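Local coordinates for quinoline 2-oxidoreductase medium subunit (Pseudomonas putida, PDB 1T3Q), which binds FAD as the medium, flavoprotein subunit of quinoline 2-oxidoreductase, a molybdenum hydroxylase, and probably takes part in its redox chemistry through the flavin, at residues Glu123-Ala133 and Ile171-Glu182; Asp189-Ala197 and Arg264-Thr272. All coordinates share one frame; numbering follows the deposited sequence.

Interaction 1. Residues Glu123-Ala133 and Ile171-Glu182; sequences EMPFLMATLGA and IPIPALHWEFDE. With FAD (flavin-adenine dinucleotide), chain R.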
loop_
_atom_site.group_PDB
_atom_site.type_symbol
_atom_site.label_atom_id
_atom_site.label_comp_id
_atom_site.label_asym_id
_atom_site.label_seq_id
_atom_site.Cartn_x
_atom_site.Cartn_y
_atom_site.Cartn_z
ATOM N N GLU C 123 20.102 4.803 45.348
ATOM C CA GLU C 123 21.090 4.104 46.164
ATOM C C GLU C 123 22.432 4.818 46.330
ATOM O O GLU C 123 22.956 4.894 47.440
ATOM C CB GLU C 123 21.356 2.695 45.606
ATOM C CG GLU C 123 20.285 1.664 45.932
ATOM C CD GLU C 123 19.034 1.823 45.087
ATOM O OE1 GLU C 123 18.017 1.152 45.380
ATOM O OE2 GLU C 123 19.068 2.615 44.123
ATOM N N MET C 124 22.990 5.336 45.240
ATOM C CA MET C 124 24.296 5.992 45.317
ATOM C C MET C 124 24.401 7.200 46.254
ATOM O O MET C 124 25.357 7.301 47.022
ATOM C CB MET C 124 24.796 6.354 43.915
ATOM C CG MET C 124 25.143 5.137 43.056
ATOM S SD MET C 124 26.342 3.994 43.811
ATOM C CE MET C 124 25.260 2.826 44.626
ATOM N N PRO C 125 23.436 8.135 46.202
ATOM C CA PRO C 125 23.560 9.278 47.116
ATOM C C PRO C 125 23.564 8.798 48.564
ATOM O O PRO C 125 24.311 9.308 49.398
ATOM C CB PRO C 125 22.327 10.120 46.792
ATOM C CG PRO C 125 22.115 9.844 45.327
ATOM C CD PRO C 125 22.336 8.340 45.245
ATOM N N PHE C 126 22.718 7.812 48.853
ATOM C CA PHE C 126 22.621 7.250 50.191
ATOM C C PHE C 126 23.904 6.531 50.592
ATOM O O PHE C 126 24.412 6.722 51.697
ATOM C CB PHE C 126 21.455 6.254 50.273
ATOM C CG PHE C 126 21.542 5.320 51.453
ATOM C CD1 PHE C 126 21.270 5.772 52.742
ATOM C CD2 PHE C 126 21.938 3.997 51.278
ATOM C CE1 PHE C 126 21.395 4.918 53.843
ATOM C CE2 PHE C 126 22.067 3.135 52.371
ATOM C CZ PHE C 126 21.796 3.597 53.656
ATOM N N LEU C 127 24.418 5.697 49.695
ATOM C CA LEU C 127 25.625 4.927 49.983
ATOM C C LEU C 127 26.882 5.776 50.145
ATOM O O LEU C 127 27.641 5.600 51.103
ATOM C CB LEU C 127 25.860 3.883 48.892
ATOM C CG LEU C 127 27.009 2.909 49.168
ATOM C CD1 LEU C 127 26.688 2.071 50.404
ATOM C CD2 LEU C 127 27.222 2.012 47.959
ATOM N N MET C 128 27.115 6.688 49.210
ATOM C CA MET C 128 28.301 7.535 49.290
ATOM C C MET C 128 28.344 8.314 50.601
ATOM O O MET C 128 29.397 8.422 51.229
ATOM C CB MET C 128 28.352 8.494 48.100
ATOM C CG MET C 128 28.519 7.799 46.758
ATOM S SD MET C 128 29.962 6.700 46.693
ATOM C CE MET C 128 29.194 5.080 46.965
ATOM N N ALA C 129 27.201 8.853 51.017
ATOM C CA ALA C 129 27.136 9.607 52.264
ATOM C C ALA C 129 27.455 8.690 53.433
ATOM O O ALA C 129 28.239 9.038 54.316
ATOM C CB ALA C 129 25.743 10.219 52.445
ATOM N N THR C 130 26.844 7.510 53.420
ATOM C CA THR C 130 27.028 6.521 54.468
ATOM C C THR C 130 28.469 6.021 54.567
ATOM O O THR C 130 28.968 5.750 55.662
ATOM C CB THR C 130 26.077 5.326 54.239
ATOM O OG1 THR C 130 24.720 5.786 54.305
ATOM C CG2 THR C 130 26.288 4.256 55.286
ATOM N N LEU C 131 29.135 5.897 53.427
ATOM C CA LEU C 131 30.515 5.429 53.410
ATOM C C LEU C 131 31.501 6.565 53.642
ATOM O O LEU C 131 32.714 6.364 53.598
ATOM C CB LEU C 131 30.819 4.742 52.077
ATOM C CG LEU C 131 30.044 3.444 51.855
ATOM C CD1 LEU C 131 30.376 2.881 50.489
ATOM C CD2 LEU C 131 30.393 2.448 52.956
ATOM N N GLY C 132 30.974 7.759 53.889
ATOM C CA GLY C 132 31.825 8.911 54.132
ATOM C C GLY C 132 32.721 9.269 52.963
ATOM O O GLY C 132 33.897 9.579 53.143
ATOM N N ALA C 133 32.172 9.240 51.755
ATOM C CA ALA C 133 32.957 9.569 50.578
ATOM C C ALA C 133 33.108 11.080 50.421
ATOM O O ALA C 133 32.413 11.862 51.073
ATOM C CB ALA C 133 32.310 8.975 49.334
ATOM N N ILE C 171 36.184 7.204 47.781
ATOM C CA ILE C 171 35.603 6.423 48.863
ATOM C C ILE C 171 36.676 5.794 49.736
ATOM O O ILE C 171 37.505 5.024 49.251
ATOM C CB ILE C 171 34.727 5.278 48.318
ATOM C CG1 ILE C 171 33.735 5.820 47.289
ATOM C CG2 ILE C 171 33.983 4.602 49.463
ATOM C CD1 ILE C 171 32.916 4.741 46.614
ATOM N N PRO C 172 36.676 6.116 51.038
ATOM C CA PRO C 172 37.676 5.539 51.939
ATOM C C PRO C 172 37.411 4.044 52.052
ATOM O O PRO C 172 36.269 3.632 52.255
ATOM C CB PRO C 172 37.406 6.254 53.261
ATOM C CG PRO C 172 36.802 7.555 52.840
ATOM C CD PRO C 172 35.872 7.133 51.734
ATOM N N ILE C 173 38.447 3.228 51.902
ATOM C CA ILE C 173 38.266 1.788 52.022
ATOM C C ILE C 173 37.751 1.539 53.439
ATOM O O ILE C 173 38.448 1.790 54.423
ATOM C CB ILE C 173 39.594 1.040 51.785
ATOM C CG1 ILE C 173 40.053 1.274 50.341
ATOM C CG2 ILE C 173 39.411 -0.448 52.054
ATOM C CD1 ILE C 173 41.374 0.627 49.991
ATOM N N PRO C 174 36.508 1.052 53.561
ATOM C CA PRO C 174 35.909 0.786 54.872
ATOM C C PRO C 174 36.602 -0.240 55.765
ATOM O O PRO C 174 37.130 -1.247 55.297
ATOM C CB PRO C 174 34.479 0.375 54.518
ATOM C CG PRO C 174 34.642 -0.274 53.178
ATOM C CD PRO C 174 35.589 0.665 52.475
ATOM N N ALA C 175 36.596 0.042 57.063
ATOM C CA ALA C 175 37.178 -0.852 58.054
ATOM C C ALA C 175 36.023 -1.713 58.559
ATOM O O ALA C 175 36.194 -2.888 58.890
ATOM C CB ALA C 175 37.782 -0.045 59.195
ATOM N N LEU C 176 34.838 -1.111 58.600
ATOM C CA LEU C 176 33.633 -1.801 59.041
ATOM C C LEU C 176 33.198 -2.787 57.971
ATOM O O LEU C 176 33.503 -2.606 56.790
ATOM C CB LEU C 176 32.496 -0.798 59.255
ATOM C CG LEU C 176 32.648 0.294 60.311
ATOM C CD1 LEU C 176 31.589 1.368 60.086
ATOM C CD2 LEU C 176 32.523 -0.317 61.702
ATOM N N HIS C 177 32.489 -3.835 58.381
ATOM C CA HIS C 177 31.975 -4.807 57.428
ATOM C C HIS C 177 30.541 -4.389 57.107
ATOM O O HIS C 177 29.686 -4.347 57.992
ATOM C CB HIS C 177 31.978 -6.215 58.013
ATOM C CG HIS C 177 31.310 -7.221 57.131
ATOM N ND1 HIS C 177 29.947 -7.419 57.133
ATOM C CD2 HIS C 177 31.809 -8.034 56.169
ATOM C CE1 HIS C 177 29.634 -8.310 56.210
ATOM N NE2 HIS C 177 30.745 -8.698 55.610
ATOM N N TRP C 178 30.289 -4.089 55.836
ATOM C CA TRP C 178 28.978 -3.627 55.392
ATOM C C TRP C 178 28.053 -4.631 54.716
ATOM O O TRP C 178 28.492 -5.537 54.005
ATOM C CB TRP C 178 29.138 -2.450 54.428
ATOM C CG TRP C 178 29.652 -1.197 55.038
ATOM C CD1 TRP C 178 30.946 -0.753 55.050
ATOM C CD2 TRP C 178 28.877 -0.198 55.703
ATOM N NE1 TRP C 178 31.021 0.468 55.681
ATOM C CE2 TRP C 178 29.765 0.830 56.092
ATOM C CE3 TRP C 178 27.516 -0.071 56.009
ATOM C CZ2 TRP C 178 29.334 1.975 56.773
ATOM C CZ3 TRP C 178 27.087 1.070 56.687
ATOM C CH2 TRP C 178 27.996 2.076 57.061
ATOM N N GLU C 179 26.759 -4.434 54.938
ATOM C CA GLU C 179 25.714 -5.239 54.324
ATOM C C GLU C 179 24.605 -4.243 54.016
ATOM O O GLU C 179 24.398 -3.284 54.764
ATOM C CB GLU C 179 25.217 -6.343 55.266
ATOM C CG GLU C 179 26.250 -7.437 55.522
ATOM C CD GLU C 179 26.643 -8.208 54.265
ATOM O OE1 GLU C 179 27.590 -9.022 54.338
ATOM O OE2 GLU C 179 26.011 -8.013 53.206
ATOM N N PHE C 180 23.903 -4.464 52.912
ATOM C CA PHE C 180 22.844 -3.561 52.483
ATOM C C PHE C 180 21.607 -4.327 52.044
ATOM O O PHE C 180 21.693 -5.475 51.610
ATOM C CB PHE C 180 23.357 -2.709 51.314
ATOM C CG PHE C 180 22.293 -1.902 50.622
ATOM C CD1 PHE C 180 22.004 -0.602 51.032
ATOM C CD2 PHE C 180 21.584 -2.437 49.548
ATOM C CE1 PHE C 180 21.026 0.155 50.382
ATOM C CE2 PHE C 180 20.602 -1.690 48.890
ATOM C CZ PHE C 180 20.323 -0.391 49.306
ATOM N N ASP C 181 20.455 -3.679 52.157
ATOM C CA ASP C 181 19.202 -4.281 51.742
ATOM C C ASP C 181 18.166 -3.178 51.602
ATOM O O ASP C 181 18.367 -2.067 52.081
ATOM C CB ASP C 181 18.734 -5.317 52.761
ATOM C CG ASP C 181 17.746 -6.305 52.175
ATOM O OD1 ASP C 181 17.259 -7.164 52.935
ATOM O OD2 ASP C 181 17.461 -6.231 50.957
ATOM N N GLU C 182 17.060 -3.481 50.935
ATOM C CA GLU C 182 16.012 -2.494 50.740
ATOM C C GLU C 182 14.694 -3.194 50.448
ATOM O O GLU C 182 14.661 -4.399 50.216
ATOM C CB GLU C 182 16.372 -1.573 49.570
ATOM C CG GLU C 182 16.257 -2.229 48.192
ATOM C CD GLU C 182 16.734 -1.323 47.071
ATOM O OE1 GLU C 182 16.291 -1.506 45.915
ATOM O OE2 GLU C 182 17.564 -0.432 47.344
HETATM P PA FAD R . 22.023 11.802 33.417
HETATM O O1A FAD R . 20.599 11.378 33.344
HETATM O O2A FAD R . 22.651 12.176 32.295
HETATM O O5B FAD R . 21.814 13.070 34.224
HETATM C C5B FAD R . 21.608 13.140 35.672
HETATM C C4B FAD R . 21.583 14.663 36.120
HETATM O O4B FAD R . 22.939 14.955 36.643
HETATM C C3B FAD R . 21.309 15.791 35.067
HETATM O O3B FAD R . 20.656 16.886 35.637
HETATM C C2B FAD R . 22.748 16.106 34.553
HETATM O O2B FAD R . 22.866 17.418 34.063
HETATM C C1B FAD R . 23.556 15.997 35.812
HETATM N N9A FAD R . 24.920 15.500 35.634
HETATM C C8A FAD R . 25.305 14.282 35.113
HETATM N N7A FAD R . 26.601 14.026 35.285
HETATM C C5A FAD R . 27.092 15.136 35.931
HETATM C C6A FAD R . 28.457 15.485 36.440
HETATM N N6A FAD R . 29.515 14.727 36.295
HETATM N N1A FAD R . 28.549 16.721 37.068
HETATM C C2A FAD R . 27.463 17.554 37.235
HETATM N N3A FAD R . 26.190 17.323 36.801
HETATM C C4A FAD R . 26.062 16.126 36.104
HETATM N N1 FAD R . 18.567 4.942 40.025
HETATM C C2 FAD R . 18.719 4.404 41.238
HETATM O O2 FAD R . 19.351 4.952 42.106
HETATM N N3 FAD R . 17.977 3.242 41.640
HETATM C C4 FAD R . 17.003 2.673 40.823
HETATM O O4 FAD R . 16.380 1.717 41.229
HETATM C C4X FAD R . 16.767 3.301 39.519
HETATM N N5 FAD R . 15.819 2.796 38.663
HETATM C C5X FAD R . 15.708 3.357 37.405
HETATM C C6 FAD R . 14.711 2.821 36.527
HETATM C C7 FAD R . 14.530 3.321 35.237
HETATM C C7M FAD R . 13.440 2.739 34.364
HETATM C C8 FAD R . 15.399 4.416 34.742
HETATM C C8M FAD R . 15.262 5.002 33.358
HETATM C C9 FAD R . 16.407 4.944 35.593
HETATM C C9A FAD R . 16.562 4.437 36.922
HETATM N N10 FAD R . 17.556 4.938 37.875
HETATM C C10 FAD R . 17.646 4.434 39.137
HETATM C "C1'" FAD R . 18.342 6.143 37.495
HETATM C "C2'" FAD R . 19.799 5.810 37.061
HETATM O "O2'" FAD R . 20.572 5.463 38.215
HETATM C "C3'" FAD R . 20.328 7.071 36.372
HETATM O "O3'" FAD R . 21.322 6.625 35.439
HETATM C "C4'" FAD R . 20.965 8.092 37.352
HETATM O "O4'" FAD R . 20.021 8.528 38.334
HETATM C "C5'" FAD R . 21.402 9.269 36.526
HETATM O "O5'" FAD R . 22.813 8.999 35.937
HETATM P P FAD R . 23.069 9.313 34.488
HETATM O O1P FAD R . 24.551 8.989 34.266
HETATM O O2P FAD R . 22.158 8.721 33.623
HETATM O O3P FAD R . 22.913 10.768 34.320
HETATM O O HOH W 1 34.197 4.226 53.848
#
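Glu123 meets Glu182 carboxylate to carboxylate, OE1 of Glu123 lying 2.6 Å from OE2 of Glu182 with the two planes 35° apart. A bend at chi2 of Glu123 leaves its other oxygen for the flavin: N3 of FAD donates to Glu123 OE2 at 2.8 Å, and Glu123 N makes a weak bond to O2 of the same pyrimidine edge. One turn on, Phe126 has CG anti to its backbone N (chi1 162°), which swings the ring to the strand 177-182 side, where CE2 of Phe126 reaches the edge of the Phe180 ring, 3.7 Å from CE1 of Phe180. Met128 turns to the other strand, its SD 3.5 Å from Ile171 CD1. Thr130 brings CG2 to 3.3 Å from CH2 of Trp178, while its OG1 bonds back to Phe126 O, on the opposite face of that carbonyl from Thr130 N. Leu131 lays CD2 over the indole in a CH-pi contact, 3.7 Å from the centroid of the Trp178 five-membered ring. Trimming this tryptophan to an alanine would probably open a gap beside Thr130 CG2 and Leu131 CD2 and leave the helix end poorly packed against the strand. Gly132, with positive phi, ends the helix in a Schellman motif, and a water bridges Leu131 O (2.6 Å) and Pro172 O (2.7 Å). Ala133 closes the contact against Ile171. Apolar packing thus fixes one end of the helix, while at the other, two carboxylate oxygens lie so close that one of the acids is probably protonated, which would ease the repulsion beside the flavin-binding carboxylate.

Interaction 2. Residues Asp189-Ala197 and Arg264-Thr272; sequences DYALVMAAA and RLSLAKAIT. With FAD (flavin-adenine dinucleotide), chain R.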
loop_
_atom_site.group_PDB
_atom_site.type_symbol
_atom_site.label_atom_id
_atom_site.label_comp_id
_atom_site.label_asym_id
_atom_site.label_seq_id
_atom_site.Cartn_x
_atom_site.Cartn_y
_atom_site.Cartn_z
ATOM N N ASP C 189 13.046 -2.183 41.499
ATOM C CA ASP C 189 12.091 -1.096 41.701
ATOM C C ASP C 189 12.641 -0.063 42.686
ATOM O O ASP C 189 13.441 -0.398 43.559
ATOM C CB ASP C 189 10.782 -1.654 42.269
ATOM C CG ASP C 189 9.879 -2.247 41.207
ATOM O OD1 ASP C 189 10.395 -2.833 40.236
ATOM O OD2 ASP C 189 8.644 -2.136 41.356
ATOM N N TYR C 190 12.212 1.190 42.546
ATOM C CA TYR C 190 12.646 2.229 43.473
ATOM C C TYR C 190 12.216 1.773 44.858
ATOM O O TYR C 190 11.047 1.446 45.081
ATOM C CB TYR C 190 11.992 3.564 43.135
ATOM C CG TYR C 190 12.856 4.450 42.272
ATOM C CD1 TYR C 190 13.986 5.075 42.797
ATOM C CD2 TYR C 190 12.559 4.648 40.923
ATOM C CE1 TYR C 190 14.799 5.874 42.001
ATOM C CE2 TYR C 190 13.369 5.447 40.118
ATOM C CZ TYR C 190 14.484 6.054 40.663
ATOM O OH TYR C 190 15.285 6.840 39.869
ATOM N N ALA C 191 13.168 1.741 45.781
ATOM C CA ALA C 191 12.903 1.282 47.136
ATOM C C ALA C 191 12.036 2.210 47.968
ATOM O O ALA C 191 12.139 3.429 47.870
ATOM C CB ALA C 191 14.223 1.039 47.858
ATOM N N LEU C 192 11.171 1.624 48.787
ATOM C CA LEU C 192 10.337 2.416 49.673
ATOM C C LEU C 192 11.253 2.790 50.834
ATOM O O LEU C 192 11.146 3.875 51.402
ATOM C CB LEU C 192 9.149 1.599 50.186
ATOM C CG LEU C 192 8.045 1.267 49.177
ATOM C CD1 LEU C 192 6.926 0.516 49.877
ATOM C CD2 LEU C 192 7.511 2.551 48.558
ATOM N N VAL C 193 12.165 1.874 51.164
ATOM C CA VAL C 193 13.129 2.073 52.243
ATOM C C VAL C 193 14.378 1.226 52.016
ATOM O O VAL C 193 14.297 0.096 51.529
ATOM C CB VAL C 193 12.540 1.680 53.627
ATOM C CG1 VAL C 193 11.321 2.532 53.949
ATOM C CG2 VAL C 193 12.166 0.196 53.637
ATOM N N MET C 194 15.538 1.782 52.349
ATOM C CA MET C 194 16.787 1.046 52.223
ATOM C C MET C 194 17.576 1.254 53.505
ATOM O O MET C 194 17.355 2.227 54.224
ATOM C CB MET C 194 17.594 1.509 51.006
ATOM C CG MET C 194 17.961 2.985 50.971
ATOM S SD MET C 194 18.978 3.340 49.517
ATOM C CE MET C 194 17.750 3.434 48.245
ATOM N N ALA C 195 18.472 0.323 53.810
ATOM C CA ALA C 195 19.271 0.422 55.019
ATOM C C ALA C 195 20.623 -0.249 54.837
ATOM O O ALA C 195 20.765 -1.208 54.073
ATOM C CB ALA C 195 18.528 -0.208 56.197
ATOM N N ALA C 196 21.615 0.274 55.541
ATOM C CA ALA C 196 22.963 -0.259 55.482
ATOM C C ALA C 196 23.450 -0.399 56.910
ATOM O O ALA C 196 23.097 0.401 57.781
ATOM C CB ALA C 196 23.873 0.683 54.700
ATOM N N ALA C 197 24.246 -1.428 57.156
ATOM C CA ALA C 197 24.775 -1.658 58.488
ATOM C C ALA C 197 26.250 -1.994 58.378
ATOM O O ALA C 197 26.624 -2.971 57.725
ATOM C CB ALA C 197 24.023 -2.798 59.165
ATOM N N ARG C 264 5.773 2.723 55.733
ATOM C CA ARG C 264 7.176 3.073 55.536
ATOM C C ARG C 264 7.992 2.786 56.793
ATOM O O ARG C 264 9.042 2.146 56.731
ATOM C CB ARG C 264 7.297 4.561 55.202
ATOM C CG ARG C 264 6.437 5.032 54.043
ATOM C CD ARG C 264 7.188 4.955 52.747
ATOM N NE ARG C 264 6.397 5.367 51.591
ATOM C CZ ARG C 264 6.906 5.486 50.372
ATOM N NH1 ARG C 264 8.193 5.234 50.176
ATOM N NH2 ARG C 264 6.137 5.827 49.346
ATOM N N LEU C 265 7.508 3.270 57.933
ATOM C CA LEU C 265 8.214 3.073 59.195
ATOM C C LEU C 265 8.299 1.602 59.567
ATOM O O LEU C 265 9.357 1.117 59.981
ATOM C CB LEU C 265 7.530 3.865 60.313
ATOM C CG LEU C 265 7.644 5.388 60.183
ATOM C CD1 LEU C 265 6.816 6.071 61.258
ATOM C CD2 LEU C 265 9.107 5.798 60.293
ATOM N N SER C 266 7.189 0.888 59.416
ATOM C CA SER C 266 7.171 -0.531 59.735
ATOM C C SER C 266 8.193 -1.260 58.872
ATOM O O SER C 266 8.943 -2.103 59.361
ATOM C CB SER C 266 5.774 -1.111 59.499
ATOM O OG SER C 266 5.770 -2.506 59.738
ATOM N N LEU C 267 8.222 -0.927 57.587
ATOM C CA LEU C 267 9.158 -1.545 56.659
ATOM C C LEU C 267 10.602 -1.148 56.976
ATOM O O LEU C 267 11.510 -1.976 56.918
ATOM C CB LEU C 267 8.814 -1.151 55.217
ATOM C CG LEU C 267 7.471 -1.638 54.652
ATOM C CD1 LEU C 267 7.272 -1.079 53.252
ATOM C CD2 LEU C 267 7.433 -3.162 54.623
ATOM N N ALA C 268 10.810 0.121 57.315
ATOM C CA ALA C 268 12.146 0.605 57.636
ATOM C C ALA C 268 12.700 -0.162 58.833
ATOM O O ALA C 268 13.876 -0.505 58.875
ATOM C CB ALA C 268 12.102 2.101 57.942
ATOM N N LYS C 269 11.835 -0.436 59.801
ATOM C CA LYS C 269 12.228 -1.159 61.002
ATOM C C LYS C 269 12.551 -2.619 60.670
ATOM O O LYS C 269 13.545 -3.172 61.151
ATOM C CB LYS C 269 11.098 -1.067 62.036
ATOM C CG LYS C 269 11.450 -1.533 63.441
ATOM C CD LYS C 269 11.306 -3.037 63.588
ATOM C CE LYS C 269 11.491 -3.471 65.035
ATOM N NZ LYS C 269 11.279 -4.937 65.193
ATOM N N ALA C 270 11.720 -3.235 59.833
ATOM C CA ALA C 270 11.920 -4.631 59.444
ATOM C C ALA C 270 13.200 -4.811 58.636
ATOM O O ALA C 270 13.952 -5.757 58.852
ATOM C CB ALA C 270 10.722 -5.126 58.633
ATOM N N ILE C 271 13.442 -3.898 57.705
ATOM C CA ILE C 271 14.629 -3.965 56.864
ATOM C C ILE C 271 15.908 -3.692 57.659
ATOM O O ILE C 271 16.933 -4.349 57.456
ATOM C CB ILE C 271 14.525 -2.958 55.705
ATOM C CG1 ILE C 271 13.287 -3.278 54.859
ATOM C CG2 ILE C 271 15.788 -2.995 54.856
ATOM C CD1 ILE C 271 13.280 -4.682 54.275
ATOM N N THR C 272 15.843 -2.721 58.563
ATOM C CA THR C 272 17.000 -2.365 59.378
ATOM C C THR C 272 17.409 -3.531 60.268
ATOM O O THR C 272 18.592 -3.853 60.383
ATOM C CB THR C 272 16.700 -1.130 60.248
ATOM O OG1 THR C 272 16.523 0.009 59.397
ATOM C CG2 THR C 272 17.841 -0.860 61.222
HETATM P PA FAD R . 22.023 11.802 33.417
HETATM O O1A FAD R . 20.599 11.378 33.344
HETATM O O2A FAD R . 22.651 12.176 32.295
HETATM O O5B FAD R . 21.814 13.070 34.224
HETATM C C5B FAD R . 21.608 13.140 35.672
HETATM C C4B FAD R . 21.583 14.663 36.120
HETATM O O4B FAD R . 22.939 14.955 36.643
HETATM C C3B FAD R . 21.309 15.791 35.067
HETATM O O3B FAD R . 20.656 16.886 35.637
HETATM C C2B FAD R . 22.748 16.106 34.553
HETATM O O2B FAD R . 22.866 17.418 34.063
HETATM C C1B FAD R . 23.556 15.997 35.812
HETATM N N9A FAD R . 24.920 15.500 35.634
HETATM C C8A FAD R . 25.305 14.282 35.113
HETATM N N7A FAD R . 26.601 14.026 35.285
HETATM C C5A FAD R . 27.092 15.136 35.931
HETATM C C6A FAD R . 28.457 15.485 36.440
HETATM N N6A FAD R . 29.515 14.727 36.295
HETATM N N1A FAD R . 28.549 16.721 37.068
HETATM C C2A FAD R . 27.463 17.554 37.235
HETATM N N3A FAD R . 26.190 17.323 36.801
HETATM C C4A FAD R . 26.062 16.126 36.104
HETATM N N1 FAD R . 18.567 4.942 40.025
HETATM C C2 FAD R . 18.719 4.404 41.238
HETATM O O2 FAD R . 19.351 4.952 42.106
HETATM N N3 FAD R . 17.977 3.242 41.640
HETATM C C4 FAD R . 17.003 2.673 40.823
HETATM O O4 FAD R . 16.380 1.717 41.229
HETATM C C4X FAD R . 16.767 3.301 39.519
HETATM N N5 FAD R . 15.819 2.796 38.663
HETATM C C5X FAD R . 15.708 3.357 37.405
HETATM C C6 FAD R . 14.711 2.821 36.527
HETATM C C7 FAD R . 14.530 3.321 35.237
HETATM C C7M FAD R . 13.440 2.739 34.364
HETATM C C8 FAD R . 15.399 4.416 34.742
HETATM C C8M FAD R . 15.262 5.002 33.358
HETATM C C9 FAD R . 16.407 4.944 35.593
HETATM C C9A FAD R . 16.562 4.437 36.922
HETATM N N10 FAD R . 17.556 4.938 37.875
HETATM C C10 FAD R . 17.646 4.434 39.137
HETATM C "C1'" FAD R . 18.342 6.143 37.495
HETATM C "C2'" FAD R . 19.799 5.810 37.061
HETATM O "O2'" FAD R . 20.572 5.463 38.215
HETATM C "C3'" FAD R . 20.328 7.071 36.372
HETATM O "O3'" FAD R . 21.322 6.625 35.439
HETATM C "C4'" FAD R . 20.965 8.092 37.352
HETATM O "O4'" FAD R . 20.021 8.528 38.334
HETATM C "C5'" FAD R . 21.402 9.269 36.526
HETATM O "O5'" FAD R . 22.813 8.999 35.937
HETATM P P FAD R . 23.069 9.313 34.488
HETATM O O1P FAD R . 24.551 8.989 34.266
HETATM O O2P FAD R . 22.158 8.721 33.623
HETATM O O3P FAD R . 22.913 10.768 34.320
#
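Strand 193-197 and helix 264-272 run in nearly the same direction, their axes 28° apart and 7.9 Å at closest approach, with Val193 CA 5.7 Å from Ala268 CA. Val193 is central. Its chi1 of -61° parts the two methyls along the helix: CG1 faces Ala268 CB and Arg264 O, and CG2 reaches Ile271 CG1 at 3.8 Å and also touches Leu267 CB. Leu192 works on two partners with its two branches. CD1 meets CD1 of Leu267 at 3.7 Å, whereas CD2 sits over one face of the Arg264 guanidinium, 3.2 Å from NH1. Leu192 O lies at the guanidinium edge, in its plane, and takes a weak hydrogen bond from Arg264 NH1 (3.5 Å, 140°). The stronger hold on this buried group comes from elsewhere: Arg264 NH2 forms a salt bridge with Asp256, and NE bonds to Gly259 O. Farther down, Ala195 CB approaches Ile271 CG2 and the Thr272 hydroxyl, and Thr272 OG1 is itself turned back to Ala268 O at 2.7 Å, on the opposite face of that carbonyl from Thr272 N. Ahead of the strand, Tyr190 lays a ring face over the flavin near C4X, with its OH 3.4 Å from FAD C10; it also packs on Met709 of the large subunit, as Leu267 does on Thr652 of that chain. A long helix laid against one face of an antiparallel sheet, here through small and branched apolar side chains, is the layered alpha/beta packing of the CO dehydrogenase flavoprotein C-terminal domain.

Interactions 1 and 2 have centres 15 Å apart and share one antiparallel sheet, in which strands 177-183 and 193-202 are neighbours. Their backbones are probably hydrogen-bonded, Asp181 O to Ala195 N and Glu179 O to Ala197 N, each at 3.0 Å. Residues alternate across strand 193-202: Val193 and Ala195 face helix 264-272, while Met194 and Ala196 turn from it and touch Phe126, and Met194 also reaches Glu123 and Glu182. The sheet therefore separates helix 123-130 from helix 264-272. Both contacts extend to FAD, Glu123 gripping the pyrimidine edge and Tyr190 lying over the ring system, with their side chains about 6 Å apart.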